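Local coordinates for effector protein B, substrate of the Dot/Icm secretion system (Legionella drancourtii, PDB 4JVS) that probably acts as a GTPase-activating protein, its GAP domain here meeting another protein near GDP and aluminum fluoride, which together resemble the transition state of GTP hydrolysis, at residues 22-28 with 52-58; 60-65 with 128-133; 103-107 with 242-246; 121-125 with 138-142; 166-170 with 198-202. One frame throughout, in Å; residues are numbered along the deposited sequence.

Contact 1 of 5, residues 22-28 with 52-58; sequences TPPLLQM and SVRTEEV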
# COMPACT_ATOMS: atom_id res chain seq x y z
N THR A 22 22.67 -9.10 -27.29
CA THR A 22 23.13 -9.26 -25.91
C THR A 22 22.36 -8.40 -24.90
O THR A 22 22.41 -7.17 -24.96
CB THR A 22 24.64 -8.98 -25.79
OG1 THR A 22 25.36 -10.07 -26.39
CG2 THR A 22 25.05 -8.85 -24.33
N PRO A 23 21.64 -9.06 -23.97
CA PRO A 23 20.91 -8.41 -22.88
C PRO A 23 21.85 -7.63 -21.97
O PRO A 23 22.83 -8.20 -21.49
CB PRO A 23 20.28 -9.58 -22.12
CG PRO A 23 21.09 -10.77 -22.49
CD PRO A 23 21.49 -10.53 -23.92
N PRO A 24 21.57 -6.34 -21.75
CA PRO A 24 22.40 -5.48 -20.91
C PRO A 24 22.24 -5.80 -19.43
O PRO A 24 21.20 -6.32 -19.04
CB PRO A 24 21.86 -4.09 -21.21
CG PRO A 24 20.49 -4.30 -21.67
CD PRO A 24 20.49 -5.59 -22.40
N LEU A 25 23.26 -5.48 -18.63
CA LEU A 25 23.27 -5.79 -17.21
C LEU A 25 22.98 -4.55 -16.37
O LEU A 25 23.77 -3.60 -16.37
CB LEU A 25 24.64 -6.33 -16.82
CG LEU A 25 24.92 -6.76 -15.38
CD1 LEU A 25 24.42 -8.16 -15.13
CD2 LEU A 25 26.39 -6.69 -15.12
N LEU A 26 21.86 -4.55 -15.67
CA LEU A 26 21.54 -3.44 -14.79
C LEU A 26 22.47 -3.46 -13.59
O LEU A 26 22.55 -4.46 -12.87
CB LEU A 26 20.10 -3.51 -14.32
CG LEU A 26 19.05 -3.60 -15.42
CD1 LEU A 26 17.69 -3.64 -14.78
CD2 LEU A 26 19.18 -2.44 -16.40
N GLN A 27 23.17 -2.35 -13.37
CA GLN A 27 24.11 -2.24 -12.26
C GLN A 27 23.83 -1.02 -11.39
O GLN A 27 23.36 0.01 -11.88
CB GLN A 27 25.55 -2.18 -12.78
CG GLN A 27 26.22 -3.54 -12.88
CD GLN A 27 27.69 -3.44 -13.18
OE1 GLN A 27 28.09 -2.86 -14.19
NE2 GLN A 27 28.52 -4.01 -12.30
N MET A 28 24.13 -1.12 -10.11
CA MET A 28 23.85 -0.03 -9.21
C MET A 28 25.08 0.72 -8.81
O MET A 28 26.06 0.17 -8.40
CB MET A 28 23.14 -0.52 -7.99
CG MET A 28 21.80 -1.11 -8.31
SD MET A 28 20.81 -1.16 -6.85
CE MET A 28 21.06 0.46 -6.17
N SER A 52 15.78 -8.70 -23.80
CA SER A 52 15.70 -9.13 -22.41
C SER A 52 16.62 -8.25 -21.54
O SER A 52 17.11 -7.22 -22.02
CB SER A 52 16.02 -10.62 -22.25
OG SER A 52 17.38 -10.84 -21.94
N VAL A 53 16.84 -8.64 -20.29
CA VAL A 53 17.64 -7.85 -19.35
C VAL A 53 18.14 -8.70 -18.17
O VAL A 53 17.47 -9.63 -17.75
CB VAL A 53 16.82 -6.63 -18.82
CG1 VAL A 53 15.57 -7.09 -18.09
CG2 VAL A 53 17.68 -5.72 -17.93
N ARG A 54 19.32 -8.37 -17.63
CA ARG A 54 19.89 -9.12 -16.52
C ARG A 54 19.83 -8.36 -15.19
O ARG A 54 20.67 -7.50 -14.90
CB ARG A 54 21.34 -9.52 -16.83
CG ARG A 54 21.57 -9.96 -18.27
CD ARG A 54 22.85 -10.77 -18.44
NE ARG A 54 24.05 -10.11 -17.93
CZ ARG A 54 24.88 -9.38 -18.67
NH1 ARG A 54 24.62 -9.18 -19.95
NH2 ARG A 54 25.96 -8.84 -18.13
N THR A 55 18.85 -8.72 -14.36
CA THR A 55 18.62 -8.06 -13.09
C THR A 55 19.26 -8.80 -11.94
O THR A 55 18.92 -8.58 -10.77
CB THR A 55 17.12 -7.98 -12.80
OG1 THR A 55 16.59 -9.30 -12.70
CG2 THR A 55 16.40 -7.24 -13.91
N GLU A 56 20.19 -9.69 -12.26
CA GLU A 56 20.83 -10.56 -11.27
C GLU A 56 21.67 -9.78 -10.26
O GLU A 56 21.74 -10.13 -9.09
CB GLU A 56 21.70 -11.61 -11.98
CG GLU A 56 21.44 -11.76 -13.50
CD GLU A 56 20.08 -12.39 -13.82
OE1 GLU A 56 19.52 -12.08 -14.90
OE2 GLU A 56 19.58 -13.19 -13.00
N GLU A 57 22.31 -8.70 -10.71
CA GLU A 57 23.21 -7.94 -9.85
C GLU A 57 22.53 -6.74 -9.18
O GLU A 57 23.19 -5.91 -8.54
CB GLU A 57 24.47 -7.52 -10.61
CG GLU A 57 25.21 -8.71 -11.19
CD GLU A 57 26.66 -8.41 -11.54
OE1 GLU A 57 27.25 -9.21 -12.30
OE2 GLU A 57 27.19 -7.38 -11.05
N VAL A 58 21.21 -6.68 -9.32
CA VAL A 58 20.41 -5.64 -8.68
C VAL A 58 20.06 -6.05 -7.24
O VAL A 58 19.47 -7.10 -7.01
CB VAL A 58 19.13 -5.31 -9.50
CG1 VAL A 58 18.28 -4.25 -8.82
CG2 VAL A 58 19.50 -4.85 -10.90

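Contact 2 of 5, residues 60-65 with 128-133; sequences FGQLAK and VDPKTL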
# COMPACT_ATOMS: atom_id res chain seq x y z
N PHE A 60 17.68 -5.31 -4.46
CA PHE A 60 16.40 -4.64 -4.29
C PHE A 60 16.28 -3.80 -3.01
O PHE A 60 15.69 -2.72 -3.04
CB PHE A 60 15.24 -5.62 -4.48
CG PHE A 60 15.05 -6.03 -5.90
CD1 PHE A 60 14.46 -5.16 -6.81
CD2 PHE A 60 15.48 -7.25 -6.35
CE1 PHE A 60 14.30 -5.53 -8.13
CE2 PHE A 60 15.31 -7.62 -7.67
CZ PHE A 60 14.73 -6.76 -8.56
N GLY A 61 16.87 -4.29 -1.92
CA GLY A 61 17.01 -3.50 -0.70
C GLY A 61 17.77 -2.20 -0.90
O GLY A 61 17.36 -1.14 -0.40
N GLN A 62 18.88 -2.24 -1.64
CA GLN A 62 19.62 -1.01 -1.93
C GLN A 62 18.86 -0.12 -2.92
O GLN A 62 18.95 1.10 -2.86
CB GLN A 62 21.03 -1.31 -2.46
CG GLN A 62 21.84 -2.29 -1.61
CD GLN A 62 22.27 -1.73 -0.25
OE1 GLN A 62 22.95 -0.71 -0.17
NE2 GLN A 62 21.88 -2.43 0.82
N LEU A 63 18.12 -0.73 -3.84
CA LEU A 63 17.36 0.04 -4.81
C LEU A 63 16.28 0.80 -4.06
O LEU A 63 16.00 1.96 -4.37
CB LEU A 63 16.72 -0.87 -5.85
CG LEU A 63 16.72 -0.38 -7.30
CD1 LEU A 63 15.66 -1.10 -8.12
CD2 LEU A 63 16.50 1.10 -7.36
N ALA A 64 15.67 0.15 -3.07
CA ALA A 64 14.65 0.79 -2.25
C ALA A 64 15.20 1.95 -1.40
O ALA A 64 14.60 3.02 -1.37
CB ALA A 64 13.92 -0.23 -1.40
N LYS A 65 16.34 1.75 -0.73
CA LYS A 65 16.97 2.87 -0.01
C LYS A 65 17.23 4.03 -0.96
O LYS A 65 16.96 5.18 -0.65
CB LYS A 65 18.28 2.45 0.67
CG LYS A 65 18.12 1.32 1.69
CD LYS A 65 19.41 0.49 1.87
CE LYS A 65 19.19 -0.75 2.76
NZ LYS A 65 18.88 -0.41 4.20
N VAL A 128 9.24 2.65 -0.01
CA VAL A 128 9.35 1.22 -0.20
C VAL A 128 10.22 0.62 0.89
O VAL A 128 11.39 0.98 1.02
CB VAL A 128 9.99 0.89 -1.57
CG1 VAL A 128 9.84 -0.58 -1.88
CG2 VAL A 128 9.35 1.72 -2.66
N ASP A 129 9.65 -0.30 1.66
CA ASP A 129 10.36 -0.97 2.73
C ASP A 129 11.48 -1.82 2.15
O ASP A 129 11.22 -2.77 1.41
CB ASP A 129 9.40 -1.87 3.52
CG ASP A 129 10.05 -2.49 4.73
OD1 ASP A 129 9.79 -3.69 5.01
OD2 ASP A 129 10.83 -1.77 5.41
N PRO A 130 12.73 -1.47 2.49
CA PRO A 130 13.88 -2.24 2.00
C PRO A 130 13.81 -3.74 2.38
O PRO A 130 14.20 -4.58 1.58
CB PRO A 130 15.07 -1.55 2.68
CG PRO A 130 14.61 -0.14 2.92
CD PRO A 130 13.13 -0.26 3.22
N LYS A 131 13.26 -4.07 3.52
CA LYS A 131 13.17 -5.46 3.88
C LYS A 131 12.12 -6.25 3.17
O LYS A 131 12.37 -7.31 2.66
CB LYS A 131 12.91 -5.60 5.35
CG LYS A 131 14.02 -5.13 6.21
CD LYS A 131 13.78 -5.59 7.62
CE LYS A 131 12.99 -4.59 8.41
NZ LYS A 131 13.87 -3.60 9.08
N THR A 132 10.91 -5.75 3.17
CA THR A 132 9.79 -6.51 2.60
C THR A 132 9.41 -6.14 1.16
O THR A 132 8.67 -6.88 0.51
CB THR A 132 8.53 -6.39 3.47
OG1 THR A 132 8.03 -5.04 3.40
CG2 THR A 132 8.84 -6.73 4.91
N LEU A 133 9.90 -5.00 0.69
CA LEU A 133 9.55 -4.47 -0.64
C LEU A 133 8.07 -4.14 -0.78
O LEU A 133 7.53 -4.10 -1.88
CB LEU A 133 9.99 -5.42 -1.76
CG LEU A 133 11.50 -5.50 -2.00
CD1 LEU A 133 11.73 -6.19 -3.33
CD2 LEU A 133 12.10 -4.11 -2.00

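Contact 3 of 5, residues 103-107 with 242-246; sequences SKAAL and SGDQL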
# COMPACT_ATOMS: atom_id res chain seq x y z
N SER A 103 -12.53 8.58 13.02
CA SER A 103 -12.37 7.67 14.13
C SER A 103 -11.09 8.03 14.86
O SER A 103 -10.10 8.42 14.24
CB SER A 103 -12.26 6.24 13.61
OG SER A 103 -11.75 5.38 14.61
N LYS A 104 -11.09 7.91 16.18
CA LYS A 104 -9.89 8.18 16.96
C LYS A 104 -9.21 6.87 17.34
O LYS A 104 -8.28 6.85 18.14
CB LYS A 104 -10.22 8.99 18.22
CG LYS A 104 -10.81 10.36 17.95
CD LYS A 104 -11.18 11.05 19.26
CE LYS A 104 -11.55 12.50 19.04
NZ LYS A 104 -10.49 13.22 18.25
N ALA A 105 -9.69 5.78 16.77
CA ALA A 105 -9.11 4.47 17.02
C ALA A 105 -8.05 4.17 15.97
O ALA A 105 -7.98 4.85 14.95
CB ALA A 105 -10.19 3.39 17.04
N ALA A 106 -7.22 3.16 16.21
CA ALA A 106 -6.17 2.79 15.25
C ALA A 106 -6.72 1.99 14.07
O ALA A 106 -7.59 1.14 14.23
CB ALA A 106 -5.04 2.01 15.94
N LEU A 107 -6.19 2.28 12.88
CA LEU A 107 -6.57 1.59 11.64
C LEU A 107 -5.34 0.96 10.97
O LEU A 107 -4.55 1.64 10.31
CB LEU A 107 -7.29 2.55 10.67
CG LEU A 107 -7.71 1.93 9.34
CD1 LEU A 107 -8.55 0.68 9.55
CD2 LEU A 107 -8.43 2.91 8.43
N SER A 242 -7.47 10.48 21.70
CA SER A 242 -7.55 9.13 22.25
C SER A 242 -6.15 8.63 22.55
O SER A 242 -5.17 9.26 22.15
CB SER A 242 -8.20 8.18 21.26
OG SER A 242 -7.27 7.76 20.27
N GLY A 243 -6.06 7.49 23.23
CA GLY A 243 -4.78 6.89 23.54
C GLY A 243 -4.11 6.47 22.26
O GLY A 243 -2.92 6.68 22.06
N ASP A 244 -4.91 5.88 21.37
CA ASP A 244 -4.41 5.46 20.07
C ASP A 244 -3.82 6.62 19.25
O ASP A 244 -2.76 6.48 18.64
CB ASP A 244 -5.52 4.77 19.28
CG ASP A 244 -5.72 3.32 19.68
OD1 ASP A 244 -5.05 2.86 20.63
OD2 ASP A 244 -6.56 2.65 19.04
N GLN A 245 -4.52 7.75 19.24
CA GLN A 245 -4.03 8.95 18.57
C GLN A 245 -2.69 9.39 19.19
O GLN A 245 -1.74 9.74 18.48
CB GLN A 245 -5.07 10.07 18.66
CG GLN A 245 -5.98 10.22 17.43
CD GLN A 245 -7.14 11.20 17.66
OE1 GLN A 245 -7.51 11.49 18.79
NE2 GLN A 245 -7.71 11.70 16.57
N LEU A 246 -2.62 9.35 20.52
CA LEU A 246 -1.45 9.83 21.23
C LEU A 246 -0.24 8.93 20.98
O LEU A 246 0.87 9.42 20.75
CB LEU A 246 -1.74 9.95 22.73
CG LEU A 246 -2.66 11.08 23.21
CD1 LEU A 246 -3.07 10.85 24.65
CD2 LEU A 246 -1.98 12.42 23.09

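Contact 4 of 5, residues 121-125 with 138-142; sequences ILRHL and FAPYE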
# COMPACT_ATOMS: atom_id res chain seq x y z
N ILE A 121 2.96 12.47 5.17
CA ILE A 121 1.97 11.63 4.53
C ILE A 121 2.52 11.12 3.19
O ILE A 121 2.54 9.91 2.95
CB ILE A 121 0.65 12.41 4.33
CG1 ILE A 121 0.09 12.85 5.69
CG2 ILE A 121 -0.37 11.57 3.58
CD1 ILE A 121 -0.97 13.94 5.64
N LEU A 122 3.00 12.05 2.36
CA LEU A 122 3.60 11.69 1.07
C LEU A 122 4.70 10.63 1.21
O LEU A 122 4.69 9.63 0.49
CB LEU A 122 4.18 12.92 0.39
CG LEU A 122 4.79 12.64 -0.98
CD1 LEU A 122 3.69 12.16 -1.93
CD2 LEU A 122 5.53 13.87 -1.53
N ARG A 123 5.60 10.82 2.14
CA ARG A 123 6.59 9.82 2.42
C ARG A 123 6.02 8.52 2.89
O ARG A 123 6.54 7.49 2.60
CB ARG A 123 7.50 10.32 3.50
CG ARG A 123 8.58 11.20 3.07
CD ARG A 123 9.22 11.70 4.29
NE ARG A 123 10.28 12.66 4.07
CZ ARG A 123 10.23 13.93 4.43
NH1 ARG A 123 11.24 14.72 4.23
NH2 ARG A 123 9.16 14.42 5.00
N HIS A 124 4.98 8.58 3.67
CA HIS A 124 4.39 7.36 4.23
C HIS A 124 3.75 6.48 3.18
O HIS A 124 3.90 5.26 3.20
CB HIS A 124 3.37 7.71 5.30
CG HIS A 124 3.95 7.83 6.67
ND1 HIS A 124 5.13 7.22 7.03
CD2 HIS A 124 3.53 8.51 7.77
CE1 HIS A 124 5.41 7.52 8.29
NE2 HIS A 124 4.45 8.29 8.76
N LEU A 125 3.03 7.12 2.26
CA LEU A 125 2.22 6.43 1.27
C LEU A 125 3.03 5.96 0.08
O LEU A 125 2.48 5.37 -0.85
CB LEU A 125 1.10 7.34 0.77
CG LEU A 125 0.05 7.67 1.82
CD1 LEU A 125 -1.00 8.64 1.29
CD2 LEU A 125 -0.57 6.39 2.31
N PHE A 138 -0.07 3.02 6.14
CA PHE A 138 -0.48 4.31 6.69
C PHE A 138 -1.95 4.50 6.33
O PHE A 138 -2.33 5.45 5.64
CB PHE A 138 0.40 5.42 6.12
CG PHE A 138 0.29 6.71 6.86
CD1 PHE A 138 0.49 6.75 8.23
CD2 PHE A 138 0.00 7.88 6.18
CE1 PHE A 138 0.40 7.96 8.93
CE2 PHE A 138 -0.09 9.09 6.87
CZ PHE A 138 0.11 9.12 8.24
N ALA A 139 -2.78 3.58 6.82
CA ALA A 139 -4.18 3.46 6.42
C ALA A 139 -5.08 4.69 6.63
O ALA A 139 -6.03 4.90 5.86
CB ALA A 139 -4.79 2.23 7.08
N PRO A 140 -4.83 5.51 7.67
CA PRO A 140 -5.82 6.57 7.84
C PRO A 140 -5.78 7.66 6.77
O PRO A 140 -6.71 8.47 6.72
CB PRO A 140 -5.47 7.17 9.21
CG PRO A 140 -4.75 6.06 9.93
CD PRO A 140 -3.95 5.41 8.86
N TYR A 141 -4.74 7.67 5.92
CA TYR A 141 -4.65 8.69 4.88
C TYR A 141 -4.81 8.18 3.45
O TYR A 141 -4.81 8.97 2.51
CB TYR A 141 -3.39 9.54 5.04
CG TYR A 141 -3.56 10.66 6.04
CD1 TYR A 141 -4.15 11.87 5.67
CD2 TYR A 141 -3.15 10.51 7.35
CE1 TYR A 141 -4.31 12.90 6.59
CE2 TYR A 141 -3.31 11.53 8.29
CZ TYR A 141 -3.89 12.72 7.90
OH TYR A 141 -4.05 13.73 8.82
N GLU A 142 -4.96 6.87 3.28
CA GLU A 142 -5.15 6.26 1.96
C GLU A 142 -6.39 6.75 1.22
O GLU A 142 -6.35 7.00 0.02
CB GLU A 142 -5.20 4.74 2.06
CG GLU A 142 -3.90 4.09 2.48
CD GLU A 142 -2.87 4.00 1.35
OE1 GLU A 142 -3.09 4.63 0.29
OE2 GLU A 142 -1.85 3.29 1.54

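Contact 5 of 5, residues 166-170 with 198-202; sequences AGQNI and ALDDF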
# COMPACT_ATOMS: atom_id res chain seq x y z
N ALA A 166 5.49 5.98 -9.67
CA ALA A 166 6.27 5.65 -10.85
C ALA A 166 7.57 4.97 -10.47
O ALA A 166 7.99 3.99 -11.10
CB ALA A 166 6.54 6.92 -11.68
N GLY A 167 8.22 5.49 -9.43
CA GLY A 167 9.47 4.95 -8.95
C GLY A 167 9.26 3.58 -8.35
O GLY A 167 10.10 2.69 -8.52
N GLN A 168 8.13 3.42 -7.65
CA GLN A 168 7.76 2.14 -7.05
C GLN A 168 7.62 1.08 -8.13
O GLN A 168 8.06 -0.06 -7.98
CB GLN A 168 6.45 2.28 -6.29
CG GLN A 168 6.52 3.20 -5.08
CD GLN A 168 5.28 3.12 -4.20
OE1 GLN A 168 4.15 3.34 -4.67
NE2 GLN A 168 5.48 2.79 -2.94
N ASN A 169 7.01 1.47 -9.24
CA ASN A 169 6.72 0.54 -10.31
C ASN A 169 8.00 0.04 -11.00
O ASN A 169 8.05 -1.10 -11.45
CB ASN A 169 5.76 1.20 -11.30
CG ASN A 169 5.14 0.22 -12.27
OD1 ASN A 169 5.14 -0.99 -12.04
ND2 ASN A 169 4.60 0.74 -13.36
N ILE A 170 9.01 0.90 -11.08
CA ILE A 170 10.30 0.50 -11.64
C ILE A 170 10.86 -0.67 -10.83
O ILE A 170 11.28 -1.69 -11.38
CB ILE A 170 11.32 1.67 -11.60
CG1 ILE A 170 10.86 2.83 -12.48
CG2 ILE A 170 12.71 1.19 -12.01
CD1 ILE A 170 11.80 4.02 -12.45
N ALA A 198 8.07 2.10 -17.55
CA ALA A 198 8.16 2.53 -16.19
C ALA A 198 9.30 3.47 -16.04
O ALA A 198 9.24 4.41 -15.32
CB ALA A 198 8.34 1.35 -15.28
N LEU A 199 10.37 3.19 -16.72
CA LEU A 199 11.53 4.07 -16.67
C LEU A 199 11.21 5.42 -17.30
O LEU A 199 11.51 6.47 -16.71
CB LEU A 199 12.73 3.42 -17.35
CG LEU A 199 13.20 2.11 -16.72
CD1 LEU A 199 14.35 1.52 -17.49
CD2 LEU A 199 13.60 2.37 -15.29
N ASP A 200 10.60 5.41 -18.48
CA ASP A 200 10.27 6.64 -19.20
C ASP A 200 9.17 7.45 -18.48
O ASP A 200 9.22 8.68 -18.45
CB ASP A 200 9.88 6.36 -20.66
CG ASP A 200 11.02 5.73 -21.47
OD1 ASP A 200 12.20 6.06 -21.20
OD2 ASP A 200 10.73 4.90 -22.37
N ASP A 201 8.20 6.76 -17.89
CA ASP A 201 7.18 7.43 -17.09
C ASP A 201 7.78 8.12 -15.87
O ASP A 201 7.30 9.18 -15.45
CB ASP A 201 6.09 6.44 -16.64
CG ASP A 201 5.15 6.06 -17.77
OD1 ASP A 201 5.55 6.15 -18.95
OD2 ASP A 201 3.99 5.68 -17.48
N PHE A 202 8.83 7.53 -15.30
CA PHE A 202 9.52 8.17 -14.18
C PHE A 202 10.17 9.50 -14.59
O PHE A 202 9.92 10.54 -13.97
CB PHE A 202 10.56 7.25 -13.56
CG PHE A 202 11.21 7.83 -12.33
CD1 PHE A 202 10.54 7.83 -11.12
CD2 PHE A 202 12.46 8.41 -12.40
CE1 PHE A 202 11.12 8.38 -9.98
CE2 PHE A 202 13.05 8.96 -11.28
CZ PHE A 202 12.38 8.95 -10.07

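Contact 1 of 5, residues 22-28 with 52-58
Arg54 lays its long side chain across Leu25, and the two cross at about a right angle. The guanidinium turns one face to this residue, with Leu25 CA standing over the centre of the plane. A bend at chi3 (-55°) folds the Arg54 chain back so that its flat end lies over the backbone of the facing segment. The chi1 of Leu25 (-179°) swings CG away from its own amide, sending CD1 to Arg54 NE (3.4 Å) and CD2 to Glu57 OE1 (3.9 Å). The aliphatic branches thus fill the room between an arginine and a carboxylate at the surface. Behind them, the loops before and after helix 34-45 run parallel and are joined by a single beta bridge, in which Arg54 N donates to Pro24 O (3.1 Å) and Leu26 N donates to Arg54 O (3.3 Å). Leu26 faces inward. Its CG meets Val53 CG2 at 3.6 Å, its CB meets Val58 CG2 at 3.7 Å, and CD1 lies alongside Thr55 CG2. Leu26 is buried, with Trp41 of helix 34-45 and Leu174 of helix 156-177 completing its apolar surroundings, which suits a branched hydrocarbon.

Contact 2 of 5, residues 60-65 with 128-133
Ala64 rests its methyl group on the loop 128-133, and the two segments meet by van der Waals contact. Ala64 CB lies 3.7 Å from Val128 O and 3.9 Å from Pro130 CA, with Val128 CB only slightly farther away. A single methyl is well suited here, because the loop backbone comes right up to the helix. One turn earlier, Gly61 presents bare backbone: its CA is 3.8 Å from Pro130 O, and the two CA atoms, of Gly61 and Pro130, approach to 4.3 Å. At the two ends of this patch larger side chains take over. Phe60 makes its closest approach with CB, 3.7 Å from Leu133 CD1, while the ring leads away toward Leu174 of helix 156-177. Lys65 crosses the Pro130 ring at about a right angle, and its CG touches Pro130 CG at 4.0 Å.

The contact thus sets the first turns of helix 60-80 against the loop that follows helix 118-124, within the N-terminal subdomain of the LepB GAP domain. Polar bonds shape the loop from inside. Asp129 OD1 accepts from Thr132 N, which reaches it from above the carboxylate plane, and from Thr132 OG1 at 2.7 Å, this time on the anti lone pair. The bond to the amide makes an Asx motif. With Leu133 N donating to Asp129 O as well, the turn brings Leu133 round to the helix. Val128 O, beside the Ala64 methyl, accepts from Asn68 ND2 farther along helix 60-80, while Val128 and Thr132 also pack on apolar side chains of another protein chain.

Contact 3 of 5, residues 103-107 with 242-246
Lys104 leans over the first turn of helix 243-253, and each carbon of its side chain has a neighbour there. CB sits 3.7 Å from Ser242 CB. With chi1 at -62°, CG stands beside the backbone N and reaches the Gln245 amide, 3.6 Å from Gln245 OE1. CD continues along the same oxygen, and CE follows it at longer range. The bend at chi4 then turns the tip back, so that NZ donates a weak hydrogen bond of 3.5 Å to Gln245 OE1. The flexible methylenes of a lysine suit this exposed place: they pack along the amide while the charged end stays near its oxygen.

The backbone of 103-107 is also bonded. Lys104 O accepts from Ser242 OG, and two residues on, Ala106 N donates to Asp244 OD2 at 3.0 Å, meeting it on the anti side and somewhat out of the carboxylate plane. The small Ala106 methyl lets the carboxylate come close. Asp244 OD1 is held by Ser279 OG, so both oxygens of this carboxylate have partners.

Ser242 and Gln245 are also tied to each other. Ser242 OG, besides donating to Lys104 O, accepts from Gln245 N at 2.9 Å along a nearly straight bond of 170°. In return Gln245 OE1 accepts from Ser242 N in the carbonyl plane, on a lone pair, and NE2 reaches Tyr112 O. The contact thus ties segment 103-107, in the N-terminal subdomain range, to the start of helix 243-253, in the C-terminal range, through a capping box with Ser242 as N-cap.

Contact 4 of 5, residues 121-125 with 138-142
His124 lies over one face of Phe138, with CD2 3.3 Å above the centre of the ring plane. The two rings are inclined at 48°, an oblique pairing, and the methylene of His124 adds a CH-pi contact, its CB 3.9 Å from the Phe138 centroid. The contact packs the end of helix 118-124 against the turn that leads into helix 142-151, inside the N-terminal subdomain of the LepB GAP domain. A large flat ring suits the buried place of Phe138, which is bounded on several sides: Ile121 CG1 and Leu125 CD2 come at its edge, while His110 and Tyr116 meet it edge-to-face. Polar ends are engaged elsewhere, His124 NE2 bonding to Glu252 OE1 and the Tyr141 hydroxyl to Ile113 O. Glu142 has a different setting. Its side chain is about 6 Å from the bound aluminum fluoride and, outside the two segments, pairs in a salt bridge with a basic side chain of another protein chain, so this part of the packing borders the nucleotide site. Leu125 slides past Glu142 in the opposite direction, with Leu125 CD2 3.4 Å from Glu142 OE2. Tyr141 offers a ring face to Ile121. The branch that uses it is CD1, 3.8 Å from the Tyr141 centroid and 18° off the ring normal.

Contact 5 of 5, residues 166-170 with 198-202
Helix segments 166-170 and 198-202 run nearly antiparallel, with 157° between their directions, and their axes approach to 8.7 Å. The backbones come nearest at two points one turn apart, Ala166 with Phe202 (CA atoms 5.3 Å apart) and Ile170 with Ala198. Small residues make this spacing possible. Ala166 CB reaches Phe202 CA at 4.1 Å and also sits at the edge of the Phe202 ring. Gly167, with no side chain, leaves room for that ring to slide against the backbone, so that Phe202 CD1 lies 3.7 Å from Gly167 N. Ala198 in turn gives only a methyl to the interface, facing Ile170.

The two segments belong to helices 156-177 and 193-214, which follow each other in the chain and here pack as an antiparallel helical hairpin of the N-terminal subdomain of the LepB GAP domain. Ile170 supplies the main apolar side chain of 166-170, and its branches share their partners: CG2 meets Leu199 CD2 at 3.6 Å, and CD1, carried outward by an extended chi2 (178°), lies between Leu199 CD2 and Phe202 CB. Ile170 crosses each of those side chains at about a right angle. Branching at CB lets its CG1 lie against Ala198 while CG2 turns to Leu199. Phe202 swings its ring alongside Gly167 because CG is anti to the backbone N (chi1 -175°). Beyond the pair, helix 34-45 closes over the same side chains: Ile38 touches both Ile170 and Leu199, and Phe34 meets the Phe202 ring edge-to-face.

Contacts 1 and 2 come in series along the chain and touch where Met28 packs on the start of helix 60-80; their centres are 18 Å apart. Contact 5, 15 Å from contact 2, lies on helices 156-177 and 193-214, and Gln168 there meets Val128 of contact 2. Contacts 4 and 5 are nested inside the loop closed by contact 3, and contacts 2 and 4 interleave. Of the five, contact 3 is the one whose two segments fall in different subdomain ranges; it lies on the opposite side of the chain's centre from contacts 1 and 5. Contact 4, nearest that centre, has Glu142 about 6 Å from the aluminum fluoride, consistent with a place at the active interface.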